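Long-range contacts in coenzyme PQQ synthesis protein B (Methylobacterium extorquens, PDB 4Z7R), which takes part in pyrroloquinoline quinone biosynthesis, has a zinc-binding metallo-beta-lactamase fold, and may be involved in transporting PQQ or its precursor to the periplasm: residues S8-G13 and F263-N268; R37-I42 and A56-R61; A191-C196 and D211-D216; T218-D223 and T269-I274. All coordinates share one frame; numbering follows the deposited sequence.

Contact 1: S8-G13 and F263-N268; sequences SAAGGG and FVHINN. With ZN (zinc ion), chain D; ZN (zinc ion), chain C.
This contact forms part of the zinc-binding edge of the metallo-beta-lactamase fold, where Ala10 lies against the metal ligand His265. Ala10 CB sits over one face of the imidazole, 3.7 Å from the centroid of the His265 ring and shifted toward its rim. The ring is turned so that NE2 binds a zinc ion at 2.1 Å. On its other side ND1 bonds to Thr218 OG1, which fixes the rotation of the ring. Asp92 and two waters also bind this zinc. One of these waters accepts a bond from Gly11 N, so the backbone of the 8-13 loop is bonded to a zinc-bound water.

Residues 263-264 end strand 260-264, and the chain beyond them pairs with the 8-13 loop in a single bridge between Ala9 and Ile266. Ile266 N donates to Ser8 O with an almost straight bond of 3.0 Å. Ala10 N donates to Ile266 O at 2.9 Å, but it approaches from above the carbonyl plane, 73° out of it.

The 8-13 loop then makes a type II turn from Ala10 to Gly13. A water lies between this turn and Asn268 and accepts from both Asn268 N and Asn268 ND2. Asn268 OD1 faces the other way and binds a second zinc ion at 2.1 Å, a site completed by Cys19, Cys21 and Cys24.

Contact 2: R37-I42 and A56-R61; sequences RTQSSI and ASPDIR
Asp59 has CG anti to its own carbonyl carbon (chi1 -58°), and Gln39 CG takes the same position (chi1 -71°). These torsions bring the carboxylate and the amide together across the two loops. Beyond CG the Gln39 chain is extended and crosses the Asp59 side chain at about a right angle. The amide and carboxylate planes are 63° apart.

Asp59 OD2 is gripped twice by one residue. Gln39 N donates to it at 2.9 Å on the anti side, and Gln39 NE2 donates to it at 2.8 Å from above the carboxylate plane. The two donors come from opposite faces of that plane, which should hold the carboxylate firmly. Outside the two segments, Asp59 OD1 forms a salt bridge with Arg61 of the second subunit. Gln39 OE1 accepts from Gly12 N and from Arg101 of the second subunit.

Close packing surrounds the polar pair. Thr38 CB lies 3.5 Å from Asp59 CB, and Thr38 CG2 rests beside the same carbon. The Pro58 ring lies across the Gln39 amide, with CG 3.7 Å from Gln39 NE2. Ser57 CB packs on the carbonyl of Gln39, 3.2 Å from its O.

Ser57 OG accepts from Asp59 N at 3.0 Å and closes an ST turn. A type I turn from Ser57 to Ile60 overlaps it. Asp59 occupies the N-cap position of helix 60-66 without a capping bond from its side chain. The arrangement is a turn leading into a helix, with its aspartate held by a loop that runs into strand 41-45, at the subunit interface.

Contact 3: A191-C196 and D211-D216; sequences AYIPGC and DALLFD
Ala212 opens the pairing with Ala191: its carbonyl O accepts from Ala191 N at 2.9 Å. Strands 191-193 and 212-216 run parallel, with axes 4.7 Å apart and only 3° between their directions. Helix 201-207 connects them in a beta-alpha-beta crossover of the metallo-beta-lactamase fold.

Leu213 sits on the same face of the sheet as Ala191, Ile193 and Phe215. Its CD1 branch reaches Ala191 CB at 3.6 Å. Helix 201-207 lies on this face, where Ile207 touches both Ile193 and Leu213.

Leu214 points to the opposite face, with Tyr192. Its backbone carries two bonds: N donates to Ala191 O, and O accepts from Ile193 N. Leu214 CB lies in plane at the edge of the Tyr192 ring, 3.9 Å from CD1. Pro194 CD lies over the centre of one face of that ring.

Phe215 has CG anti to its backbone N (chi1 -170°), which swings the ring toward the first strand. Phe215 CD1 packs on Ile193 CB at 4.0 Å. Farther out, Phe215 CZ meets Cys196 CB at 3.8 Å, and the sulfur of Cys196 makes an oblique sulfur-aromatic contact with the ring.

Asp216 ends the ladder as its N donates to Ile193 O. Its side chain then takes over from the backbone. Asp216 OD2 accepts from Cys196 N at 2.8 Å through its anti lone pair. His240 ND1 is also bonded to OD2, and Thr218 OG1 to OD1. With both oxygens engaged, the buried carboxylate is fixed in position and ties the end of the strand to Cys196, His240 and Thr218.

Contact 4: T218-D223 and T269-I274; sequences TVLEDD and TNPVLI
Leu220 lies against the 269-274 loop and touches three consecutive residues there. Leu220 CB lies against the amide of Asn270, 3.6 Å from OD1. Its two methyl branches divide beyond this point. CD2 reaches Pro271 CG at 3.9 Å, while CD1 reaches Val272 CG1 at 4.2 Å. The leucine crosses both of these side chains at a slant. Leu220 CG is anti to the backbone N (chi1 -180°), which carries the branches out over the proline and valine.

Asn270 directs its amide at the backbone of 218-220. Its OD1 accepts from Val272 N at 3.1 Å in a nearly straight bond, forming an Asx turn. This turn leads into the 3-10 segment 271-273, in the loop between strand 260-264 and helix 278-285. Val283 and Glu279 of that helix also touch Leu220, so the leucine packs on both the loop and the helix.

Asn270 ND2 comes within 3.2 Å of Leu220 N, but both are donors and do not bond. Leu220 N is instead satisfied by Asp224. A water joins the two loops nearby: it donates to Thr218 O and accepts from Thr269 OG1 at 2.6 Å.

From the N terminus, the chain leaves strand 2-5 and enters the 8-13 loop of contact 1. That contact closes only at 263-268, so contacts 2 and 3 both nest inside its long loop. Contact 2 closes first, a short loop holding strands 41-45 and 51-54 of one sheet. Contact 3 follows in series and joins neighbouring strands of the other sheet. Contact 4 starts just after it, at 218-223, and ends beyond contact 1, so these two cross. Contact 1 ties the loop after strand 2-5 of one sheet to the end of strand 260-264 of the other: Ala9 N bonds to Thr38 O of contact 2, and Val264 N to Phe215 O of contact 3. Asn267 N bonds to Thr218 O of contact 4.

Contact 1: S8-G13 and F263-N268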
loop_
_atom_site.group_PDB
_atom_site.type_symbol
_atom_site.label_atom_id
_atom_site.label_comp_id
_atom_site.label_asym_id
_atom_site.label_seq_id
_atom_site.Cartn_x
_atom_site.Cartn_y
_atom_site.Cartn_z
ATOM N N SER A 8 -8.353 -10.383 0.687
ATOM C CA SER A 8 -9.662 -10.887 1.080
ATOM C C SER A 8 -10.246 -10.090 2.236
ATOM O O SER A 8 -11.356 -10.367 2.691
ATOM C CB SER A 8 -9.572 -12.367 1.462
ATOM O OG SER A 8 -8.535 -12.584 2.409
ATOM N N ALA A 9 -9.499 -9.099 2.709
ATOM C CA ALA A 9 -9.956 -8.287 3.829
ATOM C C ALA A 9 -10.633 -6.998 3.374
ATOM O O ALA A 9 -10.451 -6.549 2.244
ATOM C CB ALA A 9 -8.797 -7.964 4.756
ATOM N N ALA A 10 -11.419 -6.415 4.272
ATOM C CA ALA A 10 -11.977 -5.084 4.077
ATOM C C ALA A 10 -10.897 -4.030 4.285
ATOM O O ALA A 10 -9.741 -4.364 4.554
ATOM C CB ALA A 10 -13.142 -4.848 5.024
ATOM N N GLY A 11 -11.269 -2.763 4.123
ATOM C CA GLY A 11 -10.372 -1.662 4.420
ATOM C C GLY A 11 -9.675 -1.873 5.752
ATOM O O GLY A 11 -10.307 -2.269 6.730
ATOM N N GLY A 12 -8.367 -1.642 5.778
ATOM C CA GLY A 12 -7.576 -1.810 6.983
ATOM C C GLY A 12 -6.794 -3.112 6.989
ATOM O O GLY A 12 -5.742 -3.219 7.621
ATOM N N GLY A 13 -7.313 -4.106 6.276
ATOM C CA GLY A 13 -6.702 -5.420 6.249
ATOM C C GLY A 13 -6.775 -6.133 7.584
ATOM O O GLY A 13 -7.463 -5.692 8.508
ATOM N N PHE A 263 -17.155 -15.450 0.493
ATOM C CA PHE A 263 -17.124 -14.132 1.111
ATOM C C PHE A 263 -15.756 -13.490 0.940
ATOM O O PHE A 263 -14.740 -14.113 1.228
ATOM C CB PHE A 263 -17.464 -14.212 2.602
ATOM C CG PHE A 263 -18.932 -14.310 2.890
ATOM C CD1 PHE A 263 -19.797 -13.311 2.475
ATOM C CD2 PHE A 263 -19.443 -15.385 3.595
ATOM C CE1 PHE A 263 -21.152 -13.390 2.748
ATOM C CE2 PHE A 263 -20.796 -15.467 3.874
ATOM C CZ PHE A 263 -21.650 -14.471 3.447
ATOM N N VAL A 264 -15.741 -12.250 0.463
ATOM C CA VAL A 264 -14.527 -11.445 0.437
ATOM C C VAL A 264 -14.789 -10.127 1.162
ATOM O O VAL A 264 -15.887 -9.913 1.680
ATOM C CB VAL A 264 -14.049 -11.168 -1.007
ATOM C CG1 VAL A 264 -13.736 -12.474 -1.719
ATOM C CG2 VAL A 264 -15.098 -10.380 -1.778
ATOM N N HIS A 265 -13.782 -9.256 1.200
ATOM C CA HIS A 265 -13.904 -7.940 1.827
ATOM C C HIS A 265 -14.339 -8.066 3.284
ATOM O O HIS A 265 -15.233 -7.354 3.738
ATOM C CB HIS A 265 -14.896 -7.065 1.048
ATOM C CG HIS A 265 -14.815 -5.609 1.381
ATOM N ND1 HIS A 265 -15.483 -5.052 2.452
ATOM C CD2 HIS A 265 -14.157 -4.592 0.777
ATOM C CE1 HIS A 265 -15.233 -3.756 2.496
ATOM N NE2 HIS A 265 -14.430 -3.451 1.491
ATOM N N ILE A 266 -13.714 -8.990 4.004
ATOM C CA ILE A 266 -14.059 -9.259 5.396
ATOM C C ILE A 266 -13.304 -8.347 6.365
ATOM O O ILE A 266 -12.076 -8.298 6.346
ATOM C CB ILE A 266 -13.777 -10.728 5.743
ATOM C CG1 ILE A 266 -14.498 -11.639 4.743
ATOM C CG2 ILE A 266 -14.216 -11.033 7.161
ATOM C CD1 ILE A 266 -13.928 -13.032 4.655
ATOM N N ASN A 267 -14.035 -7.629 7.215
ATOM C CA ASN A 267 -13.390 -6.696 8.139
ATOM C C ASN A 267 -12.660 -7.428 9.252
ATOM O O ASN A 267 -13.024 -8.546 9.613
ATOM C CB ASN A 267 -14.402 -5.724 8.744
ATOM C CG ASN A 267 -13.741 -4.475 9.302
ATOM O OD1 ASN A 267 -12.959 -3.823 8.616
ATOM N ND2 ASN A 267 -14.037 -4.148 10.558
ATOM N N ASN A 268 -11.635 -6.785 9.802
ATOM C CA ASN A 268 -10.825 -7.390 10.852
ATOM C C ASN A 268 -11.639 -7.769 12.087
ATOM O O ASN A 268 -11.197 -8.572 12.900
ATOM C CB ASN A 268 -9.687 -6.448 11.255
ATOM C CG ASN A 268 -10.181 -5.200 11.962
ATOM O OD1 ASN A 268 -10.380 -5.200 13.180
ATOM N ND2 ASN A 268 -10.380 -4.128 11.203
HETATM ZN ZN ZN D . -13.599 -1.521 1.321
HETATM ZN ZN ZN C . -9.052 -5.533 14.755
HETATM O O HOH W 1 -9.999 -4.726 8.276
HETATM O O HOH W 2 -13.664 -0.953 3.515
HETATM O O HOH W 3 -14.516 -0.873 -0.372
#

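Contact 2: R37-I42 and A56-R61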
loop_
_atom_site.group_PDB
_atom_site.type_symbol
_atom_site.label_atom_id
_atom_site.label_comp_id
_atom_site.label_asym_id
_atom_site.label_seq_id
_atom_site.Cartn_x
_atom_site.Cartn_y
_atom_site.Cartn_z
ATOM N N ARG A 37 -4.342 -10.821 6.311
ATOM C CA ARG A 37 -4.946 -10.594 5.004
ATOM C C ARG A 37 -4.697 -9.178 4.510
ATOM O O ARG A 37 -4.733 -8.221 5.286
ATOM C CB ARG A 37 -6.455 -10.844 5.048
ATOM C CG ARG A 37 -6.892 -12.289 5.205
ATOM C CD ARG A 37 -8.370 -12.332 5.594
ATOM N NE ARG A 37 -8.984 -13.638 5.371
ATOM C CZ ARG A 37 -8.863 -14.674 6.194
ATOM N NH1 ARG A 37 -9.466 -15.819 5.908
ATOM N NH2 ARG A 37 -8.141 -14.566 7.302
ATOM N N THR A 38 -4.448 -9.055 3.212
ATOM C CA THR A 38 -4.346 -7.754 2.571
ATOM C C THR A 38 -5.729 -7.314 2.076
ATOM O O THR A 38 -6.686 -8.091 2.110
ATOM C CB THR A 38 -3.331 -7.780 1.415
ATOM O OG1 THR A 38 -3.676 -8.820 0.490
ATOM C CG2 THR A 38 -1.926 -8.045 1.953
ATOM N N GLN A 39 -5.828 -6.068 1.622
ATOM C CA GLN A 39 -7.118 -5.441 1.336
ATOM C C GLN A 39 -7.704 -5.776 -0.035
ATOM O O GLN A 39 -6.976 -6.029 -0.993
ATOM C CB GLN A 39 -7.006 -3.926 1.503
ATOM C CG GLN A 39 -6.871 -3.515 2.971
ATOM C CD GLN A 39 -6.306 -2.123 3.153
ATOM O OE1 GLN A 39 -7.048 -1.155 3.309
ATOM N NE2 GLN A 39 -4.983 -2.017 3.145
ATOM N N SER A 40 -9.036 -5.749 -0.085
ATOM C CA SER A 40 -9.865 -6.245 -1.185
ATOM C C SER A 40 -9.358 -5.988 -2.602
ATOM O O SER A 40 -9.321 -4.852 -3.074
ATOM C CB SER A 40 -11.269 -5.636 -1.052
ATOM O OG SER A 40 -12.147 -6.113 -2.056
ATOM N N SER A 41 -8.998 -7.078 -3.272
ATOM C CA SER A 41 -8.612 -7.061 -4.681
ATOM C C SER A 41 -8.560 -8.485 -5.217
ATOM O O SER A 41 -8.148 -9.403 -4.507
ATOM C CB SER A 41 -7.254 -6.383 -4.875
ATOM O OG SER A 41 -6.856 -6.442 -6.236
ATOM N N ILE A 42 -8.985 -8.674 -6.463
ATOM C CA ILE A 42 -8.849 -9.969 -7.121
ATOM C C ILE A 42 -8.319 -9.778 -8.534
ATOM O O ILE A 42 -8.400 -8.687 -9.100
ATOM C CB ILE A 42 -10.184 -10.762 -7.184
ATOM C CG1 ILE A 42 -11.121 -10.172 -8.243
ATOM C CG2 ILE A 42 -10.853 -10.835 -5.804
ATOM C CD1 ILE A 42 -12.331 -11.047 -8.546
ATOM N N ALA A 56 -7.575 -1.812 -6.841
ATOM C CA ALA A 56 -6.142 -1.655 -6.613
ATOM C C ALA A 56 -5.902 -1.194 -5.178
ATOM O O ALA A 56 -6.023 -0.011 -4.864
ATOM C CB ALA A 56 -5.512 -0.685 -7.598
ATOM N N SER A 57 -5.577 -2.146 -4.309
ATOM C CA SER A 57 -5.528 -1.909 -2.868
ATOM C C SER A 57 -4.197 -1.304 -2.414
ATOM O O SER A 57 -3.207 -1.369 -3.138
ATOM C CB SER A 57 -5.793 -3.224 -2.126
ATOM O OG SER A 57 -4.581 -3.834 -1.724
ATOM N N PRO A 58 -4.170 -0.706 -1.206
ATOM C CA PRO A 58 -2.916 -0.169 -0.666
ATOM C C PRO A 58 -1.818 -1.229 -0.528
ATOM O O PRO A 58 -0.644 -0.878 -0.417
ATOM C CB PRO A 58 -3.328 0.366 0.711
ATOM C CG PRO A 58 -4.784 0.664 0.575
ATOM C CD PRO A 58 -5.313 -0.413 -0.321
ATOM N N ASP A 59 -2.205 -2.503 -0.525
ATOM C CA ASP A 59 -1.262 -3.606 -0.366
ATOM C C ASP A 59 -0.797 -4.190 -1.699
ATOM O O ASP A 59 -0.181 -5.252 -1.724
ATOM C CB ASP A 59 -1.894 -4.728 0.457
ATOM C CG ASP A 59 -2.358 -4.266 1.825
ATOM O OD1 ASP A 59 -1.501 -3.934 2.667
ATOM O OD2 ASP A 59 -3.587 -4.244 2.055
ATOM N N ILE A 60 -1.091 -3.502 -2.798
ATOM C CA ILE A 60 -0.963 -4.105 -4.124
ATOM C C ILE A 60 0.452 -4.602 -4.426
ATOM O O ILE A 60 0.627 -5.613 -5.109
ATOM C CB ILE A 60 -1.412 -3.120 -5.229
ATOM C CG1 ILE A 60 -1.418 -3.809 -6.598
ATOM C CG2 ILE A 60 -0.531 -1.880 -5.248
ATOM C CD1 ILE A 60 -1.952 -2.943 -7.715
ATOM N N ARG A 61 1.464 -3.917 -3.902
ATOM C CA ARG A 61 2.834 -4.333 -4.156
ATOM C C ARG A 61 3.139 -5.668 -3.471
ATOM O O ARG A 61 3.797 -6.532 -4.046
ATOM C CB ARG A 61 3.822 -3.256 -3.711
ATOM C CG ARG A 61 5.223 -3.567 -4.164
ATOM C CD ARG A 61 6.203 -2.440 -3.923
ATOM N NE ARG A 61 7.552 -2.964 -4.071
ATOM C CZ ARG A 61 8.215 -3.571 -3.097
ATOM N NH1 ARG A 61 9.430 -4.046 -3.318
ATOM N NH2 ARG A 61 7.658 -3.697 -1.898
#

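Contact 3: A191-C196 and D211-D216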
loop_
_atom_site.group_PDB
_atom_site.type_symbol
_atom_site.label_atom_id
_atom_site.label_comp_id
_atom_site.label_asym_id
_atom_site.label_seq_id
_atom_site.Cartn_x
_atom_site.Cartn_y
_atom_site.Cartn_z
ATOM N N ALA A 191 -19.551 -13.703 -10.509
ATOM C CA ALA A 191 -20.084 -12.463 -9.968
ATOM C C ALA A 191 -19.199 -11.973 -8.827
ATOM O O ALA A 191 -18.982 -12.679 -7.844
ATOM C CB ALA A 191 -21.521 -12.654 -9.493
ATOM N N TYR A 192 -18.674 -10.764 -8.986
ATOM C CA TYR A 192 -17.808 -10.143 -7.990
ATOM C C TYR A 192 -18.423 -8.848 -7.485
ATOM O O TYR A 192 -18.500 -7.858 -8.213
ATOM C CB TYR A 192 -16.418 -9.894 -8.579
ATOM C CG TYR A 192 -15.465 -9.117 -7.697
ATOM C CD1 TYR A 192 -14.956 -9.660 -6.526
ATOM C CD2 TYR A 192 -15.062 -7.837 -8.054
ATOM C CE1 TYR A 192 -14.074 -8.941 -5.728
ATOM C CE2 TYR A 192 -14.185 -7.115 -7.273
ATOM C CZ TYR A 192 -13.694 -7.668 -6.112
ATOM O OH TYR A 192 -12.823 -6.936 -5.341
ATOM N N ILE A 193 -18.881 -8.871 -6.237
ATOM C CA ILE A 193 -19.565 -7.734 -5.628
ATOM C C ILE A 193 -19.021 -7.529 -4.214
ATOM O O ILE A 193 -19.657 -7.924 -3.236
ATOM C CB ILE A 193 -21.098 -7.943 -5.583
ATOM C CG1 ILE A 193 -21.623 -8.432 -6.938
ATOM C CG2 ILE A 193 -21.809 -6.661 -5.168
ATOM C CD1 ILE A 193 -23.021 -8.998 -6.882
ATOM N N PRO A 194 -17.828 -6.924 -4.101
ATOM C CA PRO A 194 -17.156 -6.784 -2.802
ATOM C C PRO A 194 -17.852 -5.819 -1.840
ATOM O O PRO A 194 -17.632 -5.906 -0.633
ATOM C CB PRO A 194 -15.774 -6.248 -3.183
ATOM C CG PRO A 194 -15.994 -5.536 -4.478
ATOM C CD PRO A 194 -17.042 -6.335 -5.199
ATOM N N GLY A 195 -18.673 -4.915 -2.364
ATOM C CA GLY A 195 -19.396 -3.973 -1.526
ATOM C C GLY A 195 -20.866 -3.898 -1.892
ATOM O O GLY A 195 -21.211 -3.637 -3.042
ATOM N N CYS A 196 -21.737 -4.121 -0.915
ATOM C CA CYS A 196 -23.172 -4.145 -1.177
ATOM C C CYS A 196 -23.958 -3.851 0.095
ATOM O O CYS A 196 -23.833 -4.569 1.086
ATOM C CB CYS A 196 -23.583 -5.501 -1.761
ATOM S SG CYS A 196 -25.343 -5.648 -2.172
ATOM N N ASP A 211 -21.415 -19.422 -11.752
ATOM C CA ASP A 211 -20.579 -20.517 -11.289
ATOM C C ASP A 211 -19.888 -20.168 -9.978
ATOM O O ASP A 211 -19.594 -21.046 -9.169
ATOM C CB ASP A 211 -19.544 -20.880 -12.349
ATOM C CG ASP A 211 -20.185 -21.329 -13.639
ATOM O OD1 ASP A 211 -20.669 -22.478 -13.685
ATOM O OD2 ASP A 211 -20.218 -20.529 -14.597
ATOM N N ALA A 212 -19.625 -18.883 -9.778
ATOM C CA ALA A 212 -19.083 -18.418 -8.508
ATOM C C ALA A 212 -19.578 -17.024 -8.159
ATOM O O ALA A 212 -19.736 -16.170 -9.035
ATOM C CB ALA A 212 -17.561 -18.439 -8.537
ATOM N N LEU A 213 -19.827 -16.810 -6.871
ATOM C CA LEU A 213 -20.136 -15.487 -6.351
ATOM C C LEU A 213 -19.118 -15.092 -5.288
ATOM O O LEU A 213 -18.935 -15.797 -4.300
ATOM C CB LEU A 213 -21.549 -15.436 -5.761
ATOM C CG LEU A 213 -21.853 -14.156 -4.977
ATOM C CD1 LEU A 213 -21.873 -12.933 -5.890
ATOM C CD2 LEU A 213 -23.165 -14.283 -4.210
ATOM N N LEU A 214 -18.445 -13.971 -5.508
ATOM C CA LEU A 214 -17.570 -13.403 -4.494
ATOM C C LEU A 214 -18.259 -12.159 -3.959
ATOM O O LEU A 214 -18.462 -11.189 -4.693
ATOM C CB LEU A 214 -16.186 -13.086 -5.064
ATOM C CG LEU A 214 -15.156 -14.224 -5.102
ATOM C CD1 LEU A 214 -15.672 -15.471 -5.822
ATOM C CD2 LEU A 214 -13.864 -13.736 -5.738
ATOM N N PHE A 215 -18.631 -12.196 -2.684
ATOM C CA PHE A 215 -19.576 -11.221 -2.146
ATOM C C PHE A 215 -19.136 -10.575 -0.831
ATOM O O PHE A 215 -18.448 -11.194 -0.016
ATOM C CB PHE A 215 -20.943 -11.888 -1.960
ATOM C CG PHE A 215 -22.050 -10.928 -1.639
ATOM C CD1 PHE A 215 -22.677 -10.210 -2.646
ATOM C CD2 PHE A 215 -22.475 -10.751 -0.332
ATOM C CE1 PHE A 215 -23.700 -9.324 -2.354
ATOM C CE2 PHE A 215 -23.500 -9.869 -0.033
ATOM C CZ PHE A 215 -24.113 -9.155 -1.046
ATOM N N ASP A 216 -19.541 -9.317 -0.665
ATOM C CA ASP A 216 -19.385 -8.534 0.563
ATOM C C ASP A 216 -19.579 -9.391 1.811
ATOM O O ASP A 216 -20.683 -9.855 2.087
ATOM C CB ASP A 216 -20.386 -7.370 0.540
ATOM C CG ASP A 216 -20.142 -6.336 1.631
ATOM O OD1 ASP A 216 -19.599 -6.665 2.707
ATOM O OD2 ASP A 216 -20.512 -5.165 1.398
#

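Contact 4: T218-D223 and T269-I274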
loop_
_atom_site.group_PDB
_atom_site.type_symbol
_atom_site.label_atom_id
_atom_site.label_comp_id
_atom_site.label_asym_id
_atom_site.label_seq_id
_atom_site.Cartn_x
_atom_site.Cartn_y
_atom_site.Cartn_z
ATOM N N THR A 218 -18.162 -8.141 4.868
ATOM C CA THR A 218 -17.560 -7.203 5.809
ATOM C C THR A 218 -17.923 -7.489 7.266
ATOM O O THR A 218 -17.045 -7.551 8.128
ATOM C CB THR A 218 -17.963 -5.755 5.475
ATOM O OG1 THR A 218 -17.674 -5.486 4.098
ATOM C CG2 THR A 218 -17.200 -4.769 6.354
ATOM N N VAL A 219 -19.213 -7.659 7.543
ATOM C CA VAL A 219 -19.658 -7.903 8.914
ATOM C C VAL A 219 -20.585 -9.112 9.031
ATOM O O VAL A 219 -21.426 -9.362 8.165
ATOM C CB VAL A 219 -20.372 -6.665 9.509
ATOM C CG1 VAL A 219 -19.426 -5.474 9.558
ATOM C CG2 VAL A 219 -21.637 -6.326 8.722
ATOM N N LEU A 220 -20.415 -9.867 10.109
ATOM C CA LEU A 220 -21.294 -10.987 10.412
ATOM C C LEU A 220 -22.628 -10.480 10.939
ATOM O O LEU A 220 -23.691 -10.827 10.424
ATOM C CB LEU A 220 -20.654 -11.910 11.445
ATOM C CG LEU A 220 -21.502 -13.123 11.826
ATOM C CD1 LEU A 220 -21.547 -14.134 10.683
ATOM C CD2 LEU A 220 -20.998 -13.756 13.104
ATOM N N GLU A 221 -22.551 -9.666 11.987
ATOM C CA GLU A 221 -23.709 -8.979 12.543
ATOM C C GLU A 221 -23.573 -7.479 12.308
ATOM O O GLU A 221 -22.464 -6.970 12.142
ATOM C CB GLU A 221 -23.854 -9.270 14.042
ATOM C CG GLU A 221 -23.855 -10.751 14.407
ATOM C CD GLU A 221 -25.169 -11.441 14.081
ATOM O OE1 GLU A 221 -26.134 -10.743 13.709
ATOM O OE2 GLU A 221 -25.239 -12.681 14.204
ATOM N N ASP A 222 -24.703 -6.778 12.295
ATOM C CA ASP A 222 -24.724 -5.329 12.114
ATOM C C ASP A 222 -23.827 -4.605 13.119
ATOM O O ASP A 222 -23.299 -3.532 12.832
ATOM C CB ASP A 222 -26.162 -4.811 12.234
ATOM C CG ASP A 222 -26.319 -3.387 11.733
ATOM O OD1 ASP A 222 -25.827 -3.070 10.630
ATOM O OD2 ASP A 222 -26.936 -2.578 12.455
ATOM N N ASP A 223 -23.650 -5.204 14.292
ATOM C CA ASP A 223 -22.905 -4.568 15.375
ATOM C C ASP A 223 -21.528 -5.193 15.633
ATOM O O ASP A 223 -21.034 -5.154 16.758
ATOM C CB ASP A 223 -23.748 -4.589 16.660
ATOM C CG ASP A 223 -24.022 -5.997 17.164
ATOM O OD1 ASP A 223 -23.769 -6.969 16.423
ATOM O OD2 ASP A 223 -24.495 -6.137 18.309
ATOM N N THR A 269 -12.824 -7.183 12.224
ATOM C CA THR A 269 -13.685 -7.431 13.376
ATOM C C THR A 269 -14.645 -8.608 13.188
ATOM O O THR A 269 -15.462 -8.893 14.062
ATOM C CB THR A 269 -14.518 -6.183 13.707
ATOM O OG1 THR A 269 -15.225 -5.768 12.532
ATOM C CG2 THR A 269 -13.616 -5.047 14.162
ATOM N N ASN A 270 -14.545 -9.298 12.060
ATOM C CA ASN A 270 -15.480 -10.380 11.762
ATOM C C ASN A 270 -14.962 -11.721 12.273
ATOM O O ASN A 270 -13.907 -12.184 11.845
ATOM C CB ASN A 270 -15.748 -10.447 10.257
ATOM C CG ASN A 270 -16.944 -11.319 9.907
ATOM O OD1 ASN A 270 -17.231 -12.305 10.584
ATOM N ND2 ASN A 270 -17.650 -10.951 8.844
ATOM N N PRO A 271 -15.718 -12.357 13.184
ATOM C CA PRO A 271 -15.284 -13.609 13.825
ATOM C C PRO A 271 -15.164 -14.811 12.881
ATOM O O PRO A 271 -14.622 -15.834 13.299
ATOM C CB PRO A 271 -16.365 -13.870 14.886
ATOM C CG PRO A 271 -17.497 -12.968 14.566
ATOM C CD PRO A 271 -16.979 -11.837 13.739
ATOM N N VAL A 272 -15.648 -14.710 11.644
ATOM C CA VAL A 272 -15.419 -15.795 10.689
ATOM C C VAL A 272 -13.936 -15.875 10.328
ATOM O O VAL A 272 -13.478 -16.883 9.794
ATOM C CB VAL A 272 -16.250 -15.638 9.393
ATOM C CG1 VAL A 272 -17.734 -15.513 9.714
ATOM C CG2 VAL A 272 -15.761 -14.450 8.570
ATOM N N LEU A 273 -13.188 -14.816 10.630
ATOM C CA LEU A 273 -11.747 -14.806 10.387
ATOM C C LEU A 273 -11.027 -15.760 11.328
ATOM O O LEU A 273 -9.930 -16.233 11.029
ATOM C CB LEU A 273 -11.175 -13.397 10.546
ATOM C CG LEU A 273 -11.585 -12.356 9.506
ATOM C CD1 LEU A 273 -11.070 -10.989 9.916
ATOM C CD2 LEU A 273 -11.064 -12.743 8.128
ATOM N N ILE A 274 -11.647 -16.037 12.470
ATOM C CA ILE A 274 -11.073 -16.956 13.441
ATOM C C ILE A 274 -11.315 -18.372 12.945
ATOM O O ILE A 274 -12.462 -18.812 12.839
ATOM C CB ILE A 274 -11.677 -16.767 14.844
ATOM C CG1 ILE A 274 -11.365 -15.366 15.371
ATOM C CG2 ILE A 274 -11.137 -17.818 15.803
ATOM C CD1 ILE A 274 -12.197 -14.967 16.572
HETATM O O HOH W 4 -16.782 -7.272 11.070
#